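Local coordinates for putative hydrogenase expression/formation protein hupG (PDB 2QSI) that is of unknown function but probably takes part in hydrogenase expression or assembly, with a thioredoxin-like fold, at residues V36-R41 against A83-A88. Numbering follows the deposited sequence.
Sequences VVLFFR and ARFGVA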
loop_
_atom_site.group_PDB
_atom_site.type_symbol
_atom_site.label_atom_id
_atom_site.label_comp_id
_atom_site.label_asym_id
_atom_site.label_seq_id
_atom_site.Cartn_x
_atom_site.Cartn_y
_atom_site.Cartn_z
ATOM N N VAL A 36 -8.063 -4.757 3.463
ATOM C CA VAL A 36 -8.265 -6.085 2.968
ATOM C C VAL A 36 -7.830 -7.161 3.952
ATOM O O VAL A 36 -6.754 -7.112 4.527
ATOM C CB VAL A 36 -7.534 -6.244 1.612
ATOM C CG1 VAL A 36 -7.670 -7.702 1.100
ATOM C CG2 VAL A 36 -8.131 -5.187 0.596
ATOM N N VAL A 37 -8.690 -8.154 4.125
ATOM C CA VAL A 37 -8.357 -9.324 4.908
ATOM C C VAL A 37 -8.147 -10.494 3.925
ATOM O O VAL A 37 -9.106 -10.969 3.268
ATOM C CB VAL A 37 -9.444 -9.647 5.917
ATOM C CG1 VAL A 37 -9.021 -10.842 6.808
ATOM C CG2 VAL A 37 -9.741 -8.414 6.797
ATOM N N LEU A 38 -6.902 -10.940 3.810
ATOM C CA LEU A 38 -6.582 -12.067 2.956
ATOM C C LEU A 38 -6.549 -13.298 3.813
ATOM O O LEU A 38 -5.838 -13.328 4.823
ATOM C CB LEU A 38 -5.215 -11.921 2.294
ATOM C CG LEU A 38 -5.018 -10.770 1.321
ATOM C CD1 LEU A 38 -3.544 -10.775 0.840
ATOM C CD2 LEU A 38 -6.058 -10.813 0.222
ATOM N N PHE A 39 -7.329 -14.288 3.386
ATOM C CA PHE A 39 -7.490 -15.578 4.045
ATOM C C PHE A 39 -6.633 -16.625 3.355
ATOM O O PHE A 39 -6.886 -16.989 2.203
ATOM C CB PHE A 39 -8.971 -15.986 4.008
ATOM C CG PHE A 39 -9.246 -17.368 4.497
ATOM C CD1 PHE A 39 -8.588 -17.899 5.581
ATOM C CD2 PHE A 39 -10.263 -18.118 3.895
ATOM C CE1 PHE A 39 -8.912 -19.208 6.033
ATOM C CE2 PHE A 39 -10.567 -19.359 4.322
ATOM C CZ PHE A 39 -9.884 -19.913 5.398
ATOM N N PHE A 40 -5.626 -17.097 4.103
ATOM C CA PHE A 40 -4.805 -18.266 3.724
ATOM C C PHE A 40 -5.347 -19.497 4.430
ATOM O O PHE A 40 -5.305 -19.617 5.680
ATOM C CB PHE A 40 -3.355 -18.025 4.114
ATOM C CG PHE A 40 -2.708 -16.887 3.354
ATOM C CD1 PHE A 40 -1.931 -17.142 2.214
ATOM C CD2 PHE A 40 -2.895 -15.551 3.738
ATOM C CE1 PHE A 40 -1.304 -16.096 1.526
ATOM C CE2 PHE A 40 -2.334 -14.508 3.008
ATOM C CZ PHE A 40 -1.553 -14.781 1.892
ATOM N N ARG A 41 -5.914 -20.378 3.616
ATOM C CA ARG A 41 -6.657 -21.529 4.095
ATOM C C ARG A 41 -5.748 -22.727 4.288
ATOM O O ARG A 41 -5.420 -23.083 5.414
ATOM C CB ARG A 41 -7.817 -21.863 3.116
ATOM C CG ARG A 41 -8.642 -23.066 3.571
ATOM C CD ARG A 41 -9.568 -23.585 2.484
ATOM N NE ARG A 41 -10.697 -22.698 2.175
ATOM C CZ ARG A 41 -11.893 -22.702 2.773
ATOM N NH1 ARG A 41 -12.184 -23.569 3.737
ATOM N NH2 ARG A 41 -12.808 -21.848 2.344
ATOM N N ALA A 83 4.850 -15.092 1.294
ATOM C CA ALA A 83 6.149 -14.415 1.223
ATOM C C ALA A 83 5.972 -12.920 1.094
ATOM O O ALA A 83 6.578 -12.143 1.814
ATOM C CB ALA A 83 6.954 -14.973 0.044
ATOM N N ARG A 84 5.107 -12.503 0.188
ATOM C CA ARG A 84 4.906 -11.080 -0.030
ATOM C C ARG A 84 4.320 -10.379 1.179
ATOM O O ARG A 84 4.736 -9.282 1.523
ATOM C CB ARG A 84 3.972 -10.885 -1.192
ATOM C CG ARG A 84 3.544 -9.461 -1.409
ATOM C CD ARG A 84 2.753 -9.404 -2.634
ATOM N NE ARG A 84 1.971 -8.190 -2.701
ATOM C CZ ARG A 84 1.160 -7.917 -3.712
ATOM N NH1 ARG A 84 1.048 -8.772 -4.725
ATOM N NH2 ARG A 84 0.440 -6.822 -3.699
ATOM N N PHE A 85 3.321 -10.996 1.809
ATOM C CA PHE A 85 2.563 -10.315 2.828
ATOM C C PHE A 85 3.061 -10.585 4.246
ATOM O O PHE A 85 2.541 -10.026 5.170
ATOM C CB PHE A 85 1.068 -10.609 2.660
ATOM C CG PHE A 85 0.463 -9.966 1.439
ATOM C CD1 PHE A 85 0.379 -8.589 1.339
ATOM C CD2 PHE A 85 -0.037 -10.744 0.397
ATOM C CE1 PHE A 85 -0.168 -7.992 0.213
ATOM C CE2 PHE A 85 -0.580 -10.167 -0.728
ATOM C CZ PHE A 85 -0.625 -8.779 -0.832
ATOM N N GLY A 86 4.065 -11.440 4.410
ATOM C CA GLY A 86 4.644 -11.753 5.719
ATOM C C GLY A 86 3.894 -12.793 6.540
ATOM O O GLY A 86 3.782 -12.663 7.737
ATOM N N VAL A 87 3.314 -13.780 5.870
ATOM C CA VAL A 87 2.537 -14.844 6.521
ATOM C C VAL A 87 3.453 -16.052 6.656
ATOM O O VAL A 87 4.035 -16.495 5.675
ATOM C CB VAL A 87 1.291 -15.218 5.686
ATOM C CG1 VAL A 87 0.449 -16.287 6.413
ATOM C CG2 VAL A 87 0.423 -13.960 5.424
ATOM N N ALA A 88 3.566 -16.560 7.874
ATOM C CA ALA A 88 4.484 -17.649 8.228
ATOM C C ALA A 88 3.856 -19.012 8.041
ATOM O O ALA A 88 4.512 -19.943 7.527
ATOM C CB ALA A 88 4.960 -17.476 9.683
#
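F85 meets L38 with its ring, while its backbone O accepts a hydrogen bond from T101 OG1 of the second subunit. No polar bond joins V36-R41 to A83-A88, and the shortest touch is apolar: L38 CD1 lies 3.4 Å from F85 CE2. This methyl group sits over one face of the F85 ring, displaced toward the rim. It makes a CH-pi contact, with CD1 3.8 Å from the centroid of the F85 ring and 27° off the ring normal. The two side chains cross at about a right angle. R84 CG lies over the centre of the opposite face, 4.0 Å above the ring plane. The F85 ring therefore lies between the L38 methyl and the side chain of R84.

In this thioredoxin-like fold, strand 35-40 is a central strand of the sheet, and helix 78-85 packs on it through L38 and F40. G86, just past the helix, has positive phi, a backbone shape that favours glycine, and V87, next in the chain, points its side chain toward the strand. F40 and V87 approach from opposite directions. With CG1 anti to the backbone N (chi1 -177°), V87 CG2 stands anti to the carbonyl carbon, and it is this branch that F40 CE2 meets, at 3.7 Å. M82 touches both side chains, and F40 lies near a bound dithiothreitol. R84 forms salt bridges through NH1 to D26 and through NH2 to E99 of the second subunit.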